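Local coordinates for spindle assembly abnormal protein 6 (Caenorhabditis elegans, PDB 3PYI), which forms, as nine homodimers, the central scaffold of the centriole that sets its 9-fold symmetry, this chain being the globular N-terminal domain that links the dimers into the inner ring, at residues A[146-151]-A[164-169]; A[132-137]-A[151-156]. The protein carries 1 engineered substitution. One frame throughout, in Å; residues are numbered along the deposited sequence.

Contact 1: A[146-151]-A[164-169]; sequences CSFELF and IKLHAV
L166 lays one methyl, CD1, between two side chains of the facing strand: it sits 3.8 Å from F148 CB and 4.0 Å from C146 SG. With CG anti to its own carbonyl carbon (chi1 -44°), the leucine directs this branch at strand 146-151, where it meets the F148 ring obliquely, beside the root of the side chain. The phenyl group itself leads away from strand 164-168 and is buried, its CE1 packing on I135. C146, F148, I164 and L166 all project from this one face of the sheet, and I57 of the strand 51-58 packs on C146, F148 and L166, while F55 packs on I164; this is the tight side. The backbones pair as the antiparallel strands of a beta hairpin in the beta-sandwich of the SAS-6 N-terminal domain. C146 and L166 exchange two bonds, of which L166 N to C146 O, 2.7 Å, is the shorter. F148 and I164 exchange two more, and the one from F148 N to I164 O is nearly straight at 173°. Between these hydrogen-bonded pairs lies the non-hydrogen-bonded pair S147 and K165, where S147 CA comes within 3.5 Å of I164 O in a CA-H...O contact. The S147 and K165 side chains take the other, looser face. K165 runs fully extended to an exposed end and makes a cation-pi contact with F145, while S147 turns along its own strand, its OG giving a hydrogen bond to E149 OE2 at 3.1 Å, on the anti side of the carboxylate and 28° out of its plane.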
ATOM      1  N   CYS A 146      20.975  -2.202   0.793  1.00 32.46           N
ATOM      2  CA  CYS A 146      19.898  -1.941   1.722  1.00 36.97           C
ATOM      3  C   CYS A 146      18.682  -1.393   0.984  1.00 39.94           C
ATOM      4  O   CYS A 146      18.796  -0.665   0.001  1.00 43.91           O
ATOM      5  CB  CYS A 146      20.329  -0.998   2.843  1.00 40.10           C
ATOM      6  SG  CYS A 146      20.297   0.730   2.415  1.00 54.83           S
ATOM      7  N   SER A 147      17.514  -1.772   1.472  1.00 35.07           N
ATOM      8  CA  SER A 147      16.255  -1.300   0.924  1.00 32.97           C
ATOM      9  C   SER A 147      15.820  -0.072   1.716  1.00 28.40           C
ATOM     10  O   SER A 147      15.696  -0.119   2.936  1.00 41.31           O
ATOM     11  CB  SER A 147      15.213  -2.417   1.028  1.00 28.77           C
ATOM     12  OG  SER A 147      13.940  -1.978   0.582  1.00 67.09           O
ATOM     13  N   PHE A 148      15.640   1.043   1.028  1.00 25.75           N
ATOM     14  CA  PHE A 148      15.164   2.255   1.670  1.00 25.95           C
ATOM     15  C   PHE A 148      13.657   2.314   1.446  1.00 38.49           C
ATOM     16  O   PHE A 148      13.213   2.453   0.303  1.00 32.44           O
ATOM     17  CB  PHE A 148      15.822   3.471   1.013  1.00 27.09           C
ATOM     18  CG  PHE A 148      15.277   4.779   1.487  1.00 32.03           C
ATOM     19  CD1 PHE A 148      15.782   5.380   2.619  1.00 27.21           C
ATOM     20  CD2 PHE A 148      14.257   5.410   0.802  1.00 47.50           C
ATOM     21  CE1 PHE A 148      15.283   6.587   3.063  1.00 35.20           C
ATOM     22  CE2 PHE A 148      13.758   6.621   1.245  1.00 49.41           C
ATOM     23  CZ  PHE A 148      14.270   7.203   2.385  1.00 37.86           C
ATOM     24  N   GLU A 149      12.878   2.211   2.519  1.00 26.58           N
ATOM     25  CA  GLU A 149      11.417   2.110   2.399  1.00 32.14           C
ATOM     26  C   GLU A 149      10.675   3.248   3.075  1.00 27.54           C
ATOM     27  O   GLU A 149      11.009   3.643   4.176  1.00 34.99           O
ATOM     28  CB  GLU A 149      10.934   0.783   2.965  1.00 31.52           C
ATOM     29  CG  GLU A 149      11.693  -0.401   2.400  1.00 36.29           C
ATOM     30  CD  GLU A 149      11.048  -1.724   2.723  1.00 38.96           C
ATOM     31  OE1 GLU A 149      10.404  -1.829   3.787  1.00 46.47           O
ATOM     32  OE2 GLU A 149      11.203  -2.665   1.914  1.00 47.55           O
ATOM     33  N   LEU A 150       9.665   3.777   2.395  1.00 27.93           N
ATOM     34  CA  LEU A 150       8.870   4.860   2.947  1.00 22.89           C
ATOM     35  C   LEU A 150       7.441   4.356   3.229  1.00 25.94           C
ATOM     36  O   LEU A 150       6.861   3.666   2.403  1.00 24.97           O
ATOM     37  CB  LEU A 150       8.839   6.008   1.938  1.00 25.16           C
ATOM     38  CG  LEU A 150       8.557   7.403   2.478  1.00 48.85           C
ATOM     39  CD1 LEU A 150       9.505   7.717   3.622  1.00 50.16           C
ATOM     40  CD2 LEU A 150       8.720   8.417   1.360  1.00 50.06           C
ATOM     41  N   PHE A 151       6.887   4.718   4.384  1.00 26.89           N
ATOM     42  CA  PHE A 151       5.575   4.238   4.812  1.00 24.78           C
ATOM     43  C   PHE A 151       4.689   5.398   5.212  1.00 35.56           C
ATOM     44  O   PHE A 151       5.162   6.381   5.777  1.00 32.78           O
ATOM     45  CB  PHE A 151       5.691   3.332   6.041  1.00 22.20           C
ATOM     46  CG  PHE A 151       6.294   1.984   5.763  1.00 26.50           C
ATOM     47  CD1 PHE A 151       7.672   1.823   5.739  1.00 27.47           C
ATOM     48  CD2 PHE A 151       5.486   0.872   5.555  1.00 26.38           C
ATOM     49  CE1 PHE A 151       8.238   0.575   5.486  1.00 25.97           C
ATOM     50  CE2 PHE A 151       6.039  -0.380   5.322  1.00 26.10           C
ATOM     51  CZ  PHE A 151       7.426  -0.528   5.281  1.00 31.65           C
ATOM     52  N   ILE A 164      13.292   1.545  -2.423  1.00 27.49           N
ATOM     53  CA  ILE A 164      14.378   1.658  -3.391  1.00 33.02           C
ATOM     54  C   ILE A 164      15.571   0.855  -2.879  1.00 36.50           C
ATOM     55  O   ILE A 164      15.989   1.015  -1.737  1.00 30.73           O
ATOM     56  CB  ILE A 164      14.785   3.125  -3.625  1.00 31.15           C
ATOM     57  CG1 ILE A 164      13.581   3.948  -4.097  1.00 47.41           C
ATOM     58  CG2 ILE A 164      15.901   3.222  -4.680  1.00 33.81           C
ATOM     59  CD1 ILE A 164      13.867   5.440  -4.211  1.00 48.27           C
ATOM     60  N   LYS A 165      16.087  -0.034  -3.716  1.00 26.22           N
ATOM     61  CA  LYS A 165      17.279  -0.774  -3.381  1.00 26.61           C
ATOM     62  C   LYS A 165      18.503   0.121  -3.572  1.00 31.14           C
ATOM     63  O   LYS A 165      18.802   0.546  -4.681  1.00 33.86           O
ATOM     64  CB  LYS A 165      17.396  -2.014  -4.263  1.00 34.83           C
ATOM     65  CG  LYS A 165      18.457  -3.005  -3.785  1.00 46.94           C
ATOM     66  CD  LYS A 165      18.611  -4.157  -4.764  1.00 66.87           C
ATOM     67  CE  LYS A 165      19.586  -5.205  -4.248  1.00 86.17           C
ATOM     68  NZ  LYS A 165      19.851  -6.275  -5.256  1.00 93.66           N
ATOM     69  N   LEU A 166      19.189   0.430  -2.478  1.00 28.22           N
ATOM     70  CA  LEU A 166      20.439   1.183  -2.548  1.00 30.28           C
ATOM     71  C   LEU A 166      21.616   0.213  -2.438  1.00 37.11           C
ATOM     72  O   LEU A 166      21.510  -0.825  -1.789  1.00 33.52           O
ATOM     73  CB  LEU A 166      20.519   2.204  -1.409  1.00 28.85           C
ATOM     74  CG  LEU A 166      19.264   3.023  -1.124  1.00 32.14           C
ATOM     75  CD1 LEU A 166      19.461   3.879   0.114  1.00 32.34           C
ATOM     76  CD2 LEU A 166      18.905   3.885  -2.327  1.00 29.03           C
ATOM     77  N   HIS A 167      22.737   0.550  -3.071  1.00 34.12           N
ATOM     78  CA  HIS A 167      23.919  -0.308  -3.013  1.00 39.36           C
ATOM     79  C   HIS A 167      25.055   0.364  -2.249  1.00 37.22           C
ATOM     80  O   HIS A 167      25.148   1.596  -2.202  1.00 31.64           O
ATOM     81  CB  HIS A 167      24.389  -0.705  -4.419  1.00 34.19           C
ATOM     82  CG  HIS A 167      24.691   0.463  -5.304  1.00 47.21           C
ATOM     83  ND1 HIS A 167      23.736   1.066  -6.098  1.00 47.82           N
ATOM     84  CD2 HIS A 167      25.843   1.140  -5.520  1.00 40.01           C
ATOM     85  CE1 HIS A 167      24.287   2.064  -6.765  1.00 46.54           C
ATOM     86  NE2 HIS A 167      25.565   2.132  -6.432  1.00 53.35           N
ATOM     87  N   ALA A 168      25.914  -0.459  -1.654  1.00 36.81           N
ATOM     88  CA  ALA A 168      27.045   0.024  -0.869  1.00 39.32           C
ATOM     89  C   ALA A 168      27.996   0.879  -1.700  1.00 42.16           C
ATOM     90  O   ALA A 168      28.391   0.511  -2.812  1.00 34.99           O
ATOM     91  CB  ALA A 168      27.804  -1.148  -0.216  1.00 40.08           C
ATOM     92  N   VAL A 169      28.357   2.025  -1.140  1.00 42.68           N
ATOM     93  CA  VAL A 169      29.275   2.940  -1.790  1.00 55.12           C
ATOM     94  C   VAL A 169      30.713   2.591  -1.409  1.00 65.99           C
ATOM     95  O   VAL A 169      31.469   2.060  -2.224  1.00 77.29           O
ATOM     96  CB  VAL A 169      28.988   4.392  -1.368  1.00 56.77           C
ATOM     97  CG1 VAL A 169      30.098   5.322  -1.857  1.00 56.09           C
ATOM     98  CG2 VAL A 169      27.613   4.833  -1.868  1.00 40.79           C
TER

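Contact 2: A[132-137]-A[151-156]; sequences PTEINI and FSKTPI
With CG anti to the carbonyl carbon in both residues (chi1 -70° in E134, -72° in F151), the two side chains rise from the same face of the sheet, their CB atoms 4.1 Å apart, before the glutamate crosses K153 obliquely and the ring lies beside N136. E134 O lies at the edge of the F151 ring, near its plane, while the N136 side chain crosses the ring at a slant, its details doubtful. The backbones of E134 and F151 form an antiparallel hydrogen-bonded pair, made by E134 N to F151 O, 2.9 Å, and F151 N to E134 O, 2.8 Å; the second is bent, at 145°. An alanine in place of F151 would probably open a gap beside E134 where the ring now packs, and take away its contacts with K158 and K160. Farther along, water takes over from direct bonds. One molecule donates to P132 O and to E134 OE1 (2.7 Å) and accepts from K153 N; another accepts from K153 NZ and donates to E134 OE2, bridging charges of opposite sign whose nearest atoms, E134 OE1 and K153 NZ, stand 4.8 Å apart. On the other face a third water spans T133 OG1 and S152 OG, and T133 OG1 is also hydrogen-bonded to L100 O. The pair lies at the open end of the hairpin 133-139/145-152, where the strands part; the first strand is flanked by strand 7-23 and the second by strand 160-168, while the chain beyond K153 runs out to I156, which packs on I161 of the second subunit.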
ATOM      1  N   PRO A 132       1.649  10.165  10.348  1.00120.02           N
ATOM      2  CA  PRO A 132       3.067  10.479  10.161  1.00109.55           C
ATOM      3  C   PRO A 132       3.805   9.440   9.312  1.00 88.58           C
ATOM      4  O   PRO A 132       3.491   8.251   9.341  1.00 88.61           O
ATOM      5  CB  PRO A 132       3.608  10.473  11.591  1.00116.40           C
ATOM      6  CG  PRO A 132       2.417  10.828  12.459  1.00123.60           C
ATOM      7  CD  PRO A 132       1.153  10.671  11.638  1.00125.05           C
ATOM      8  N   THR A 133       4.783   9.915   8.554  1.00 65.51           N
ATOM      9  CA  THR A 133       5.589   9.081   7.672  1.00 49.36           C
ATOM     10  C   THR A 133       6.613   8.287   8.472  1.00 49.54           C
ATOM     11  O   THR A 133       7.106   8.753   9.495  1.00 48.35           O
ATOM     12  CB  THR A 133       6.338   9.960   6.647  1.00 48.03           C
ATOM     13  OG1 THR A 133       5.395  10.715   5.882  1.00 50.34           O
ATOM     14  CG2 THR A 133       7.175   9.116   5.703  1.00 43.26           C
ATOM     15  N   GLU A 134       6.928   7.086   8.009  1.00 33.13           N
ATOM     16  CA  GLU A 134       7.920   6.260   8.686  1.00 38.22           C
ATOM     17  C   GLU A 134       8.899   5.766   7.650  1.00 35.80           C
ATOM     18  O   GLU A 134       8.534   5.490   6.503  1.00 31.19           O
ATOM     19  CB  GLU A 134       7.286   5.059   9.399  1.00 36.87           C
ATOM     20  CG  GLU A 134       6.450   5.385  10.628  1.00 64.82           C
ATOM     21  CD  GLU A 134       5.686   4.170  11.148  1.00 77.85           C
ATOM     22  OE1 GLU A 134       4.730   3.731  10.473  1.00 74.77           O
ATOM     23  OE2 GLU A 134       6.042   3.653  12.228  1.00 85.27           O
ATOM     24  N   ILE A 135      10.151   5.661   8.061  1.00 37.28           N
ATOM     25  CA  ILE A 135      11.205   5.187   7.188  1.00 26.74           C
ATOM     26  C   ILE A 135      11.789   3.895   7.727  1.00 28.33           C
ATOM     27  O   ILE A 135      12.137   3.784   8.901  1.00 27.74           O
ATOM     28  CB  ILE A 135      12.317   6.229   7.071  1.00 34.24           C
ATOM     29  CG1 ILE A 135      11.754   7.522   6.478  1.00 44.74           C
ATOM     30  CG2 ILE A 135      13.472   5.700   6.219  1.00 28.88           C
ATOM     31  CD1 ILE A 135      12.715   8.672   6.541  1.00 48.80           C
ATOM     32  N   ASN A 136      11.870   2.917   6.848  1.00 26.54           N
ATOM     33  CA  ASN A 136      12.507   1.659   7.189  0.61 28.19           C
ATOM     34  C   ASN A 136      13.709   1.439   6.303  1.00 34.89           C
ATOM     35  O   ASN A 136      13.679   1.675   5.098  1.00 31.27           O
ATOM     36  CB  ASN A 136      11.551   0.470   7.063  0.61 28.96           C
ATOM     37  CG  ASN A 136      10.746   0.227   8.321  0.61 27.68           C
ATOM     38  OD1 ASN A 136      10.770   1.023   9.258  0.61 27.55           O
ATOM     39  ND2 ASN A 136      10.012  -0.876   8.340  0.61 32.30           N
ATOM     40  N   ILE A 137      14.796   1.011   6.922  1.00 28.85           N
ATOM     41  CA  ILE A 137      15.985   0.659   6.171  1.00 29.18           C
ATOM     42  C   ILE A 137      16.332  -0.780   6.467  1.00 32.30           C
ATOM     43  O   ILE A 137      16.540  -1.155   7.613  1.00 36.13           O
ATOM     44  CB  ILE A 137      17.163   1.569   6.484  1.00 32.24           C
ATOM     45  CG1 ILE A 137      16.873   2.976   5.948  1.00 37.70           C
ATOM     46  CG2 ILE A 137      18.427   1.025   5.821  1.00 44.08           C
ATOM     47  CD1 ILE A 137      17.889   4.007   6.371  1.00 55.31           C
ATOM     48  N   PHE A 151       6.887   4.718   4.384  1.00 26.89           N
ATOM     49  CA  PHE A 151       5.575   4.238   4.812  1.00 24.78           C
ATOM     50  C   PHE A 151       4.689   5.398   5.212  1.00 35.56           C
ATOM     51  O   PHE A 151       5.162   6.381   5.777  1.00 32.78           O
ATOM     52  CB  PHE A 151       5.691   3.332   6.041  1.00 22.20           C
ATOM     53  CG  PHE A 151       6.294   1.984   5.763  1.00 26.50           C
ATOM     54  CD1 PHE A 151       7.672   1.823   5.739  1.00 27.47           C
ATOM     55  CD2 PHE A 151       5.486   0.872   5.555  1.00 26.38           C
ATOM     56  CE1 PHE A 151       8.238   0.575   5.486  1.00 25.97           C
ATOM     57  CE2 PHE A 151       6.039  -0.380   5.322  1.00 26.10           C
ATOM     58  CZ  PHE A 151       7.426  -0.528   5.281  1.00 31.65           C
ATOM     59  N   SER A 152       3.394   5.266   4.941  1.00 28.59           N
ATOM     60  CA  SER A 152       2.406   6.155   5.532  1.00 31.17           C
ATOM     61  C   SER A 152       1.267   5.307   6.110  1.00 23.75           C
ATOM     62  O   SER A 152       0.399   4.837   5.384  1.00 26.97           O
ATOM     63  CB  SER A 152       1.905   7.155   4.478  1.00 34.73           C
ATOM     64  OG  SER A 152       1.010   8.088   5.047  1.00 46.91           O
ATOM     65  N   LYS A 153       1.294   5.108   7.417  1.00 30.13           N
ATOM     66  CA  LYS A 153       0.424   4.146   8.101  1.00 36.47           C
ATOM     67  C   LYS A 153      -1.063   4.401   7.867  1.00 31.41           C
ATOM     68  O   LYS A 153      -1.488   5.548   7.802  1.00 38.12           O
ATOM     69  CB  LYS A 153       0.723   4.207   9.600  1.00 36.62           C
ATOM     70  CG  LYS A 153       0.352   2.985  10.402  1.00 61.19           C
ATOM     71  CD  LYS A 153       0.790   3.170  11.858  1.00 75.22           C
ATOM     72  CE  LYS A 153       0.635   1.888  12.666  1.00 85.15           C
ATOM     73  NZ  LYS A 153       1.377   0.748  12.053  1.00 79.45           N
ATOM     74  N   THR A 154      -1.855   3.339   7.731  1.00 34.43           N
ATOM     75  CA  THR A 154      -3.312   3.502   7.691  1.00 31.63           C
ATOM     76  C   THR A 154      -3.872   2.907   8.977  1.00 36.47           C
ATOM     77  O   THR A 154      -3.127   2.314   9.747  1.00 30.18           O
ATOM     78  CB  THR A 154      -3.962   2.793   6.497  1.00 30.83           C
ATOM     79  OG1 THR A 154      -4.160   1.414   6.822  1.00 24.66           O
ATOM     80  CG2 THR A 154      -3.098   2.936   5.226  1.00 31.82           C
ATOM     81  N   PRO A 155      -5.183   3.067   9.216  1.00 41.17           N
ATOM     82  CA  PRO A 155      -5.748   2.451  10.420  1.00 36.48           C
ATOM     83  C   PRO A 155      -5.678   0.926  10.424  1.00 28.44           C
ATOM     84  O   PRO A 155      -5.817   0.351  11.492  1.00 28.40           O
ATOM     85  CB  PRO A 155      -7.204   2.923  10.407  1.00 37.23           C
ATOM     86  CG  PRO A 155      -7.173   4.202   9.609  1.00 41.73           C
ATOM     87  CD  PRO A 155      -6.132   3.989   8.559  1.00 37.95           C
ATOM     88  N   ILE A 156      -5.483   0.272   9.282  1.00 26.01           N
ATOM     89  CA  ILE A 156      -5.472  -1.193   9.292  1.00 24.24           C
ATOM     90  C   ILE A 156      -4.233  -1.810   8.676  1.00 22.48           C
ATOM     91  O   ILE A 156      -4.140  -3.032   8.565  1.00 29.36           O
ATOM     92  CB  ILE A 156      -6.719  -1.826   8.598  1.00 29.37           C
ATOM     93  CG1 ILE A 156      -6.779  -1.479   7.114  1.00 25.59           C
ATOM     94  CG2 ILE A 156      -7.992  -1.401   9.284  1.00 33.70           C
ATOM     95  CD1 ILE A 156      -7.904  -2.237   6.403  1.00 35.38           C
TER
HETATM   96  O   HOH W   1       3.529   5.634   8.985  1.00 38.98           O
HETATM   97  O   HOH W   2       2.803  10.148   5.847  1.00 46.08           O
HETATM   98  O   HOH W   3       4.128   1.979  13.119  1.00 55.25           O

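In the fold
Contacts 1 and 2 lie on opposite sides of one strand, 145-152, which is central in a three-strand part of the sheet ordered 160-168, 145-152, 133-139. Their centres are 16 Å apart, contact 1 near the middle of the chain and contact 2 toward the surface, and they share F151. Along the sequence the segments alternate: 132-137, 146-151, 151-156, 164-169, as expected of two successive hairpins. Between the contacts E149 N probably bonds to N136 O, and L150 packs on T133 and I135, so the two pairings belong to one continuous sheet. The sheet thereby connects the domain's buried core with the loop that meets the second subunit.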